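Local coordinates for galactose mutarotase related enzyme (Lactobacillus acidophilus, PDB 3DCD), which probably binds a carbohydrate and isomerises it, as other members of the aldose 1-epimerase family do, although its substrate is not established, at residues E31-Q36 against F225-W230; V53-N58 against K175-D180; F161-S166 against Y207-N212; V237-Q242 against N248-E253. All blocks are in the same frame, centred on the assembly; numbering follows the deposited sequence.

Interaction 1 (E31-Q36 against F225-W230); sequences EEFMWQ and FHVNVW
Glu32 OE2 accepts two backbone N-H groups, those of Met34 and Val24, in the loop whose Phe33 meets Phe225 and Val227. In this beta-sandwich of the galactose mutarotase type, the loop follows strand 20-26 and packs against strand 226-232 of the large antiparallel sheet. The bond from Met34 N to Glu32 OE2 is 2.9 Å long and uses the anti lone pair of the carboxylate, pointing away from OE1, which goes to Ser23 OG. A second bond closes the loop further along: Gln36 NE2 gives its hydrogen to Met34 O at 2.8 Å, from above the carbonyl plane.

Across the contact everything is apolar and buried. The Phe33 and Phe225 side chains pass one another, running opposite ways. With CG of Phe225 anti to its own N (chi1 173°), the ring swings nearer the loop, and its CE1 arrives at the edge of the Phe33 ring, close to that ring's plane. Tyr291 of strand 282-292 meets Phe33 as well and touches Val227. Phe33 CD1 serves both partners, lying 4.0 Å from Phe225 CE1 and 4.0 Å from Val227 CG2, the methyl approaching obliquely.

Interaction 2 (V53-N58 against K175-D180); sequences VGRLKN and KDASLD
Two water molecules carry the polar traffic between Arg55 and Ala177, whose backbones make no direct hydrogen bond. The first accepts from Arg55 N at 2.9 Å and donates to Ala177 O at 2.9 Å. The second has three partners: it donates to Arg55 O (3.0 Å) and to the same Ala177 O (2.9 Å), and it accepts the hydroxyl hydrogen of Ser178 OG at a short 2.6 Å. Ala177 O is therefore gripped by both waters, and Arg55 has its N and its O each tied to one of them.

Ala177 offers that carbonyl from the tip of a beta hairpin, which here meets the loop between strand 48-49 and strand 60-63. Lys175 to Ser178 form a type I' turn, with Asp176 and Ala177 both at positive phi, joining strand 169-175 to strand 178-179 of a small three-stranded sheet; Lys175 and Ser178 exchange two backbone hydrogen bonds across it.

The van der Waals contacts are few. Arg55 runs out fully extended, CG anti to its backbone N (chi1 -162°), so that CD passes 4.0 Å from the methyl CB of Ala177. Lys57 lays its CG 3.5 Å from Ser178 OG, its chain bent beyond that point.

The charged ends have partners outside the two segments: Arg55 NE forms a salt bridge with Asp59, and Lys57 NZ bonds to the backbone O of Asp262. Asp260 hydrogen-bonds to the backbones of both Arg55 and Leu179. Within the hairpin, Lys175 NZ and Asp180 OD2 form a salt bridge at 3.3 Å, its hydrogen bond weak.

Interaction 3 (F161-S166 against Y207-N212); sequences FDMHPS and YELRGN
Met163, a selenomethionine in the model, is the bump here, and the notch it fills lies between the Tyr207 ring and the end of Leu209. Its chain runs straight out to SE, which settles obliquely against the ring, 4.1 Å from Tyr207 CD2 and 4.6 Å from the ring centroid. There the chain bends (chi3 58°), and that bend turns the terminal methyl onto Leu209: Met163 CE lies 3.6 Å from Leu209 CD2, the closest approach of the contact, and the two side chains cross at about a right angle. One residue thus fits both its heavy atom and its methyl to the opposing surface.

Phe161, two residues earlier on the same strand, takes up the far end of the tyrosine. Phe161 and Tyr207 reach toward each other from their two strands. Tyr207 OH comes to the edge of the phenylalanine ring, near its plane, 4.0 Å from Phe161 CZ, while Phe161 CE1 is 4.2 Å from Tyr207 CE2.

Val237 and Ile239 of strand 236-240 line the patch: Val237 touches Met163 and Leu209, Ile239 touches Phe161 and Tyr207. No hydrogen bond crosses. This is interior packing between two antiparallel sheets of the beta-sandwich, that of strand 159-164 and that of strand 205-208, with a Met-aromatic contact at its middle.

Interaction 4 (V237-Q242 against N248-E253); sequences VGIWSQ and NYVCIE
Strands 237-240 and 249-253 run antiparallel at 173° as the two arms of a beta hairpin, their axes coming within 4.6 Å, with Gly238-Glu253 and Trp240-Cys251 as hydrogen-bonded pairs and Ile239-Ile252 as the non-hydrogen-bonded pair between them. The shortest rung is Glu253 N to Gly238 O at 2.7 Å.

Past the last rung, side chains continue the pairing. Ser241 OG donates to Tyr249 O at 2.8 Å, from above the carbonyl plane, and the same oxygen sits over one face of the Tyr249 ring, offset toward its rim. CG of Tyr249 stands between its backbone N and carbonyl carbon (chi1 79°), which brings the hydroxyl back over segment 237-242. There it accepts a weak bond from Gln242 N (3.1 Å, 121°) and lies 3.3 Å from Trp240 CZ3. A phenylalanine here would keep the ring, which also stacks on Trp35, but would probably leave Gln242 N without this acceptor.

Cys251 SG lies at the edge of the Trp240 ring, 3.7 Å from CE3, a sulfur-aromatic contact. On the same side of the sheet Glu253 OE2 comes 3.3 Å from Trp240 CB, the carboxylate turned nearly perpendicular to the indole. On the other side the contacts are between aliphatic side chains: Ile239 CG2 meets Val250 CG2 at 3.8 Å, and Ile252 packs beside Ile239. That face packs on Leu218 of the opposite sheet, whereas the buried Glu253 keeps a polar group among rings and sulfur, its OE1 in a weak hydrogen bond with Trp255 NE1.

In the fold
Interaction 4 touches both interaction 1 and interaction 3. Interaction 3 joins it directly, since strands 205-208 and 236-240 are adjacent: Tyr207 N lies 3.0 Å from Val237 O, a probable hydrogen bond, and Met163 CE packs 3.9 Å from Val237 CG1. Interaction 1 meets it at two points, Trp35 CE3 on Tyr249 CD1 at 3.6 Å and Val229 CB on Ile252 CG2 at 4.0 Å. Interaction 2 stands apart, its nearest atoms about 6 Å from interaction 4, and its centre about 28 Å from that of interaction 1, on the opposite side of the chain's centre. How the four relate to a carbohydrate site is not established; sugar binding is only probable from the family.

Interaction 1 (E31-Q36 against F225-W230)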
# COMPACT_ATOMS: atom_id res chain seq x y z
N GLU A 31 10.08 -19.87 0.84
CA GLU A 31 9.03 -19.35 -0.05
C GLU A 31 9.06 -17.81 -0.13
O GLU A 31 9.27 -17.14 0.87
CB GLU A 31 7.64 -19.85 0.38
CG GLU A 31 7.47 -21.36 0.18
CD GLU A 31 6.06 -21.88 0.44
OE1 GLU A 31 5.11 -21.06 0.62
OE2 GLU A 31 5.90 -23.13 0.47
N GLU A 32 8.90 -17.27 -1.34
CA GLU A 32 8.96 -15.82 -1.57
C GLU A 32 7.56 -15.24 -1.56
O GLU A 32 6.72 -15.63 -2.38
CB GLU A 32 9.62 -15.51 -2.91
CG GLU A 32 9.51 -14.03 -3.34
CD GLU A 32 10.23 -13.08 -2.39
OE1 GLU A 32 11.46 -13.18 -2.28
OE2 GLU A 32 9.55 -12.23 -1.76
N PHE A 33 7.29 -14.31 -0.66
CA PHE A 33 5.93 -13.78 -0.53
C PHE A 33 5.63 -12.60 -1.44
O PHE A 33 4.47 -12.38 -1.79
CB PHE A 33 5.60 -13.46 0.93
CG PHE A 33 5.50 -14.69 1.78
CD1 PHE A 33 4.31 -15.40 1.85
CD2 PHE A 33 6.61 -15.17 2.47
CE1 PHE A 33 4.20 -16.57 2.62
CE2 PHE A 33 6.52 -16.33 3.25
CZ PHE A 33 5.31 -17.03 3.32
N MSE A 34 6.66 -11.86 -1.82
CA MSE A 34 6.47 -10.63 -2.59
C MSE A 34 6.56 -10.85 -4.09
O MSE A 34 7.47 -11.53 -4.58
CB MSE A 34 7.52 -9.58 -2.21
CG MSE A 34 7.62 -9.31 -0.73
SE MSE A 34 5.90 -8.81 0.13
CE MSE A 34 5.43 -7.28 -0.94
N TRP A 35 5.60 -10.26 -4.80
CA TRP A 35 5.63 -10.13 -6.26
C TRP A 35 6.98 -9.58 -6.72
O TRP A 35 7.49 -8.61 -6.15
CB TRP A 35 4.48 -9.21 -6.69
CG TRP A 35 4.52 -8.74 -8.14
CD1 TRP A 35 4.76 -7.47 -8.58
CD2 TRP A 35 4.29 -9.53 -9.31
NE1 TRP A 35 4.68 -7.41 -9.95
CE2 TRP A 35 4.39 -8.66 -10.42
CE3 TRP A 35 3.99 -10.87 -9.52
CZ2 TRP A 35 4.23 -9.11 -11.73
CZ3 TRP A 35 3.83 -11.31 -10.84
CH2 TRP A 35 3.94 -10.43 -11.92
N GLN A 36 7.56 -10.21 -7.74
CA GLN A 36 8.94 -9.91 -8.14
C GLN A 36 9.06 -8.92 -9.30
O GLN A 36 10.10 -8.86 -9.97
CB GLN A 36 9.73 -11.20 -8.40
CG GLN A 36 10.01 -11.95 -7.09
CD GLN A 36 10.77 -11.06 -6.11
OE1 GLN A 36 11.87 -10.60 -6.42
NE2 GLN A 36 10.18 -10.81 -4.93
N PHE A 225 -1.00 -21.55 2.94
CA PHE A 225 -0.65 -20.19 2.53
C PHE A 225 -1.63 -19.16 3.11
O PHE A 225 -2.85 -19.29 2.98
CB PHE A 225 -0.60 -20.08 1.00
CG PHE A 225 -0.42 -18.66 0.51
CD1 PHE A 225 0.83 -18.09 0.47
CD2 PHE A 225 -1.52 -17.90 0.09
CE1 PHE A 225 1.01 -16.77 0.02
CE2 PHE A 225 -1.35 -16.61 -0.37
CZ PHE A 225 -0.08 -16.04 -0.40
N HIS A 226 -1.07 -18.13 3.74
CA HIS A 226 -1.88 -17.15 4.44
C HIS A 226 -1.05 -15.89 4.61
O HIS A 226 -0.01 -15.92 5.27
CB HIS A 226 -2.32 -17.73 5.80
CG HIS A 226 -3.22 -16.84 6.60
ND1 HIS A 226 -3.85 -15.73 6.07
CD2 HIS A 226 -3.62 -16.93 7.89
CE1 HIS A 226 -4.57 -15.15 7.01
NE2 HIS A 226 -4.45 -15.85 8.12
N VAL A 227 -1.49 -14.81 3.98
CA VAL A 227 -0.93 -13.50 4.21
C VAL A 227 -2.03 -12.66 4.87
O VAL A 227 -3.14 -12.55 4.35
CB VAL A 227 -0.45 -12.84 2.90
CG1 VAL A 227 -0.13 -11.38 3.13
CG2 VAL A 227 0.79 -13.59 2.36
N ASN A 228 -1.71 -12.10 6.03
CA ASN A 228 -2.67 -11.27 6.75
C ASN A 228 -2.21 -9.83 6.84
O ASN A 228 -1.05 -9.57 7.18
CB ASN A 228 -2.88 -11.85 8.13
CG ASN A 228 -4.23 -11.53 8.67
OD1 ASN A 228 -4.52 -10.38 9.04
ND2 ASN A 228 -5.09 -12.54 8.70
N VAL A 229 -3.09 -8.88 6.47
CA VAL A 229 -2.74 -7.47 6.52
C VAL A 229 -3.67 -6.77 7.52
O VAL A 229 -4.88 -6.71 7.31
CB VAL A 229 -2.86 -6.78 5.13
CG1 VAL A 229 -2.48 -5.32 5.22
CG2 VAL A 229 -1.94 -7.48 4.10
N TRP A 230 -3.07 -6.27 8.60
CA TRP A 230 -3.82 -5.52 9.61
C TRP A 230 -3.68 -4.04 9.23
O TRP A 230 -2.56 -3.49 9.20
CB TRP A 230 -3.21 -5.79 10.99
CG TRP A 230 -3.12 -7.26 11.32
CD1 TRP A 230 -2.30 -8.20 10.72
CD2 TRP A 230 -3.84 -7.96 12.33
NE1 TRP A 230 -2.49 -9.44 11.28
CE2 TRP A 230 -3.42 -9.32 12.28
CE3 TRP A 230 -4.80 -7.59 13.28
CZ2 TRP A 230 -3.94 -10.30 13.14
CZ3 TRP A 230 -5.31 -8.56 14.14
CH2 TRP A 230 -4.88 -9.90 14.07

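Interaction 2 (V53-N58 against K175-D180)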
# COMPACT_ATOMS: atom_id res chain seq x y z
N VAL A 53 -2.33 9.44 -2.67
CA VAL A 53 -2.69 8.08 -3.00
C VAL A 53 -3.59 8.18 -4.23
O VAL A 53 -4.51 9.01 -4.25
CB VAL A 53 -3.50 7.42 -1.86
CG1 VAL A 53 -4.09 6.10 -2.33
CG2 VAL A 53 -2.62 7.21 -0.64
N GLY A 54 -3.32 7.37 -5.25
CA GLY A 54 -4.12 7.38 -6.47
C GLY A 54 -3.83 8.56 -7.38
O GLY A 54 -2.87 9.30 -7.19
N ARG A 55 -4.68 8.74 -8.39
CA ARG A 55 -4.47 9.75 -9.41
C ARG A 55 -5.30 11.01 -9.19
O ARG A 55 -6.44 10.95 -8.72
CB ARG A 55 -4.77 9.17 -10.79
CG ARG A 55 -4.20 9.96 -11.95
CD ARG A 55 -4.28 9.16 -13.23
NE ARG A 55 -3.58 9.81 -14.32
CZ ARG A 55 -3.52 9.33 -15.56
NH1 ARG A 55 -4.13 8.18 -15.86
NH2 ARG A 55 -2.85 9.99 -16.49
N LEU A 56 -4.70 12.14 -9.56
CA LEU A 56 -5.39 13.41 -9.68
C LEU A 56 -5.95 13.51 -11.08
O LEU A 56 -5.32 13.04 -12.05
CB LEU A 56 -4.40 14.55 -9.45
CG LEU A 56 -3.61 14.54 -8.13
CD1 LEU A 56 -2.47 15.59 -8.18
CD2 LEU A 56 -4.54 14.74 -6.90
N LYS A 57 -7.13 14.13 -11.22
CA LYS A 57 -7.66 14.46 -12.55
C LYS A 57 -6.64 15.31 -13.29
O LYS A 57 -6.18 16.35 -12.77
CB LYS A 57 -8.99 15.21 -12.45
CG LYS A 57 -10.22 14.31 -12.18
CD LYS A 57 -11.23 14.96 -11.22
CE LYS A 57 -12.00 16.12 -11.79
NZ LYS A 57 -12.80 15.71 -12.98
N ASN A 58 -6.26 14.85 -14.49
CA ASN A 58 -5.29 15.54 -15.34
C ASN A 58 -3.89 15.60 -14.73
O ASN A 58 -3.06 16.41 -15.14
CB ASN A 58 -5.81 16.94 -15.69
CG ASN A 58 -7.04 16.89 -16.58
OD1 ASN A 58 -7.08 16.14 -17.55
ND2 ASN A 58 -8.06 17.69 -16.24
N LYS A 175 -13.75 4.83 -12.01
CA LYS A 175 -14.07 5.03 -13.43
C LYS A 175 -13.08 6.06 -13.96
O LYS A 175 -13.01 7.19 -13.46
CB LYS A 175 -15.53 5.50 -13.59
CG LYS A 175 -16.15 5.26 -14.98
CD LYS A 175 -17.59 5.81 -15.06
CE LYS A 175 -18.65 4.72 -14.77
NZ LYS A 175 -20.05 5.25 -14.49
N ASP A 176 -12.26 5.66 -14.94
CA ASP A 176 -11.22 6.54 -15.51
C ASP A 176 -10.27 7.10 -14.44
O ASP A 176 -9.91 8.28 -14.47
CB ASP A 176 -11.85 7.66 -16.35
CG ASP A 176 -12.66 7.12 -17.53
OD1 ASP A 176 -12.13 6.23 -18.25
OD2 ASP A 176 -13.81 7.58 -17.74
N ALA A 177 -9.91 6.23 -13.50
CA ALA A 177 -8.95 6.51 -12.44
C ALA A 177 -9.42 7.54 -11.39
O ALA A 177 -8.64 7.93 -10.51
CB ALA A 177 -7.56 6.88 -13.02
N SER A 178 -10.69 7.96 -11.50
CA SER A 178 -11.32 8.81 -10.50
C SER A 178 -12.39 8.03 -9.77
O SER A 178 -12.91 7.03 -10.29
CB SER A 178 -11.93 10.05 -11.14
OG SER A 178 -10.90 10.91 -11.60
N LEU A 179 -12.73 8.48 -8.56
CA LEU A 179 -13.84 7.85 -7.80
C LEU A 179 -15.21 8.13 -8.43
O LEU A 179 -15.64 9.29 -8.56
CB LEU A 179 -13.83 8.26 -6.31
CG LEU A 179 -12.51 8.23 -5.50
CD1 LEU A 179 -12.77 8.59 -4.04
CD2 LEU A 179 -11.82 6.87 -5.59
N ASP A 180 -15.88 7.06 -8.84
CA ASP A 180 -17.22 7.10 -9.38
C ASP A 180 -18.18 7.22 -8.18
O ASP A 180 -18.93 6.29 -7.81
CB ASP A 180 -17.46 5.84 -10.22
CG ASP A 180 -18.79 5.83 -10.93
OD1 ASP A 180 -19.41 6.89 -11.10
OD2 ASP A 180 -19.21 4.72 -11.32
O HOH W 1 -6.45 6.60 -9.18
O HOH W 2 -8.42 10.78 -10.92

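Interaction 3 (F161-S166 against Y207-N212)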
# COMPACT_ATOMS: atom_id res chain seq x y z
N PHE A 161 -9.69 -13.45 -0.73
CA PHE A 161 -9.48 -12.58 0.43
C PHE A 161 -10.73 -12.53 1.29
O PHE A 161 -11.86 -12.72 0.82
CB PHE A 161 -8.94 -11.18 0.07
CG PHE A 161 -9.91 -10.30 -0.70
CD1 PHE A 161 -10.69 -9.37 -0.03
CD2 PHE A 161 -10.01 -10.39 -2.09
CE1 PHE A 161 -11.57 -8.55 -0.71
CE2 PHE A 161 -10.90 -9.58 -2.79
CZ PHE A 161 -11.68 -8.65 -2.10
N ASP A 162 -10.49 -12.35 2.58
CA ASP A 162 -11.51 -12.37 3.58
C ASP A 162 -11.23 -11.23 4.54
O ASP A 162 -10.12 -11.08 5.05
CB ASP A 162 -11.47 -13.70 4.33
CG ASP A 162 -12.77 -14.03 4.99
OD1 ASP A 162 -13.80 -13.37 4.68
OD2 ASP A 162 -12.79 -14.94 5.83
N MSE A 163 -12.23 -10.40 4.79
CA MSE A 163 -12.03 -9.26 5.65
C MSE A 163 -12.66 -9.47 7.02
O MSE A 163 -13.77 -9.99 7.13
CB MSE A 163 -12.56 -8.01 4.98
CG MSE A 163 -11.99 -7.83 3.59
SE MSE A 163 -12.58 -6.16 2.78
CE MSE A 163 -11.88 -5.00 4.13
N HIS A 164 -11.92 -9.11 8.06
CA HIS A 164 -12.43 -9.16 9.42
C HIS A 164 -12.37 -7.74 10.00
O HIS A 164 -11.44 -7.01 9.71
CB HIS A 164 -11.61 -10.16 10.24
CG HIS A 164 -11.60 -11.54 9.67
ND1 HIS A 164 -10.66 -11.96 8.74
CD2 HIS A 164 -12.43 -12.60 9.86
CE1 HIS A 164 -10.90 -13.21 8.41
NE2 HIS A 164 -11.97 -13.63 9.08
N PRO A 165 -13.41 -7.32 10.76
CA PRO A 165 -14.67 -8.02 11.08
C PRO A 165 -15.46 -8.33 9.81
O PRO A 165 -15.29 -7.62 8.81
CB PRO A 165 -15.46 -6.99 11.90
CG PRO A 165 -14.44 -6.02 12.39
CD PRO A 165 -13.36 -5.98 11.36
N SER A 166 -16.30 -9.36 9.86
CA SER A 166 -17.06 -9.81 8.70
C SER A 166 -18.32 -8.98 8.61
O SER A 166 -19.39 -9.39 9.10
CB SER A 166 -17.43 -11.29 8.82
OG SER A 166 -16.28 -12.12 8.67
N TYR A 207 -12.53 -0.29 -0.62
CA TYR A 207 -13.48 -0.44 0.48
C TYR A 207 -13.27 0.60 1.56
O TYR A 207 -12.14 0.89 1.96
CB TYR A 207 -13.44 -1.87 1.06
CG TYR A 207 -13.72 -2.94 0.02
CD1 TYR A 207 -15.00 -3.15 -0.47
CD2 TYR A 207 -12.67 -3.71 -0.51
CE1 TYR A 207 -15.25 -4.12 -1.43
CE2 TYR A 207 -12.90 -4.67 -1.48
CZ TYR A 207 -14.19 -4.89 -1.92
OH TYR A 207 -14.42 -5.84 -2.88
N GLU A 208 -14.38 1.20 1.99
CA GLU A 208 -14.39 2.14 3.09
C GLU A 208 -14.27 1.32 4.37
O GLU A 208 -15.07 0.41 4.60
CB GLU A 208 -15.70 2.94 3.08
CG GLU A 208 -15.76 3.95 1.90
CD GLU A 208 -17.01 4.82 1.91
OE1 GLU A 208 -17.91 4.59 2.76
OE2 GLU A 208 -17.09 5.73 1.06
N LEU A 209 -13.26 1.65 5.18
CA LEU A 209 -13.01 0.96 6.45
C LEU A 209 -13.43 1.83 7.63
O LEU A 209 -13.43 3.06 7.54
CB LEU A 209 -11.53 0.61 6.57
CG LEU A 209 -10.99 -0.34 5.50
CD1 LEU A 209 -9.52 -0.62 5.70
CD2 LEU A 209 -11.76 -1.65 5.53
N ARG A 210 -13.79 1.16 8.72
CA ARG A 210 -14.20 1.82 9.95
C ARG A 210 -13.47 1.14 11.11
O ARG A 210 -13.24 -0.08 11.06
CB ARG A 210 -15.72 1.67 10.11
CG ARG A 210 -16.54 2.33 8.99
CD ARG A 210 -18.04 2.06 9.17
NE ARG A 210 -18.51 2.54 10.48
CZ ARG A 210 -18.74 3.81 10.78
NH1 ARG A 210 -18.60 4.76 9.86
NH2 ARG A 210 -19.14 4.11 12.01
N GLY A 211 -13.14 1.92 12.15
CA GLY A 211 -12.48 1.40 13.35
C GLY A 211 -11.02 1.02 13.09
O GLY A 211 -10.46 1.36 12.05
N ASN A 212 -10.41 0.30 14.03
CA ASN A 212 -8.99 -0.07 13.86
C ASN A 212 -8.67 -1.55 13.97
O ASN A 212 -7.51 -1.94 14.21
CB ASN A 212 -8.09 0.75 14.79
CG ASN A 212 -8.63 0.85 16.21
OD1 ASN A 212 -8.61 1.93 16.82
ND2 ASN A 212 -9.13 -0.28 16.74

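Interaction 4 (V237-Q242 against N248-E253)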
# COMPACT_ATOMS: atom_id res chain seq x y z
N VAL A 237 -9.08 0.59 2.12
CA VAL A 237 -8.12 -0.38 1.59
C VAL A 237 -8.43 -0.63 0.11
O VAL A 237 -9.61 -0.75 -0.28
CB VAL A 237 -8.11 -1.71 2.42
CG1 VAL A 237 -9.46 -2.44 2.34
CG2 VAL A 237 -6.98 -2.67 1.94
N GLY A 238 -7.40 -0.67 -0.72
CA GLY A 238 -7.61 -1.06 -2.11
C GLY A 238 -7.09 -2.46 -2.36
O GLY A 238 -6.03 -2.84 -1.84
N ILE A 239 -7.84 -3.23 -3.14
CA ILE A 239 -7.41 -4.56 -3.59
C ILE A 239 -7.27 -4.48 -5.11
O ILE A 239 -8.22 -4.06 -5.79
CB ILE A 239 -8.44 -5.70 -3.25
CG1 ILE A 239 -9.07 -5.56 -1.84
CG2 ILE A 239 -7.79 -7.10 -3.46
CD1 ILE A 239 -8.10 -5.64 -0.66
N TRP A 240 -6.12 -4.90 -5.65
CA TRP A 240 -5.86 -4.70 -7.07
C TRP A 240 -4.90 -5.76 -7.62
O TRP A 240 -3.99 -6.20 -6.94
CB TRP A 240 -5.27 -3.29 -7.29
CG TRP A 240 -4.75 -2.99 -8.70
CD1 TRP A 240 -5.48 -2.56 -9.79
CD2 TRP A 240 -3.40 -3.12 -9.16
NE1 TRP A 240 -4.64 -2.40 -10.89
CE2 TRP A 240 -3.37 -2.73 -10.52
CE3 TRP A 240 -2.20 -3.51 -8.54
CZ2 TRP A 240 -2.19 -2.75 -11.28
CZ3 TRP A 240 -1.03 -3.52 -9.29
CH2 TRP A 240 -1.04 -3.13 -10.65
N SER A 241 -5.12 -6.14 -8.87
CA SER A 241 -4.07 -6.81 -9.64
C SER A 241 -4.16 -6.30 -11.09
O SER A 241 -5.16 -5.66 -11.45
CB SER A 241 -4.23 -8.33 -9.54
OG SER A 241 -3.08 -8.99 -10.07
N GLN A 242 -3.14 -6.57 -11.90
CA GLN A 242 -3.05 -5.98 -13.25
C GLN A 242 -4.14 -6.53 -14.15
O GLN A 242 -4.59 -7.67 -13.99
CB GLN A 242 -1.65 -6.20 -13.86
CG GLN A 242 -1.35 -5.38 -15.13
CD GLN A 242 -1.53 -3.89 -14.91
OE1 GLN A 242 -2.64 -3.38 -14.98
NE2 GLN A 242 -0.45 -3.20 -14.62
N ASN A 248 -0.10 -13.90 -11.40
CA ASN A 248 -0.53 -14.56 -10.17
C ASN A 248 -0.02 -13.83 -8.93
O ASN A 248 0.88 -14.29 -8.21
CB ASN A 248 -0.14 -16.04 -10.20
CG ASN A 248 -0.78 -16.77 -11.36
OD1 ASN A 248 -1.98 -16.65 -11.59
ND2 ASN A 248 0.02 -17.50 -12.13
N TYR A 249 -0.62 -12.66 -8.69
CA TYR A 249 -0.35 -11.86 -7.50
C TYR A 249 -1.55 -10.98 -7.25
O TYR A 249 -2.42 -10.83 -8.12
CB TYR A 249 0.91 -10.97 -7.68
CG TYR A 249 0.62 -9.72 -8.50
CD1 TYR A 249 0.61 -9.77 -9.89
CD2 TYR A 249 0.34 -8.50 -7.88
CE1 TYR A 249 0.35 -8.63 -10.65
CE2 TYR A 249 0.05 -7.35 -8.64
CZ TYR A 249 0.05 -7.43 -10.02
OH TYR A 249 -0.22 -6.31 -10.78
N VAL A 250 -1.58 -10.36 -6.08
CA VAL A 250 -2.62 -9.40 -5.74
C VAL A 250 -2.00 -8.39 -4.79
O VAL A 250 -1.13 -8.77 -3.98
CB VAL A 250 -3.87 -10.10 -5.13
CG1 VAL A 250 -3.59 -10.67 -3.72
CG2 VAL A 250 -5.10 -9.14 -5.12
N CYS A 251 -2.42 -7.13 -4.88
CA CYS A 251 -2.00 -6.13 -3.90
C CYS A 251 -3.13 -5.84 -2.92
O CYS A 251 -4.31 -5.79 -3.31
CB CYS A 251 -1.62 -4.80 -4.59
SG CYS A 251 -0.23 -4.88 -5.75
N ILE A 252 -2.76 -5.66 -1.66
CA ILE A 252 -3.69 -5.24 -0.59
C ILE A 252 -3.08 -3.94 -0.08
O ILE A 252 -1.98 -3.93 0.46
CB ILE A 252 -3.78 -6.30 0.53
CG1 ILE A 252 -4.31 -7.62 -0.06
CG2 ILE A 252 -4.68 -5.79 1.69
CD1 ILE A 252 -4.29 -8.81 0.90
N GLU A 253 -3.79 -2.83 -0.32
CA GLU A 253 -3.22 -1.50 -0.17
C GLU A 253 -3.93 -0.66 0.92
O GLU A 253 -4.96 -0.05 0.64
CB GLU A 253 -3.32 -0.74 -1.51
CG GLU A 253 -2.96 -1.55 -2.77
CD GLU A 253 -3.30 -0.79 -4.06
OE1 GLU A 253 -3.28 0.47 -4.07
OE2 GLU A 253 -3.54 -1.46 -5.09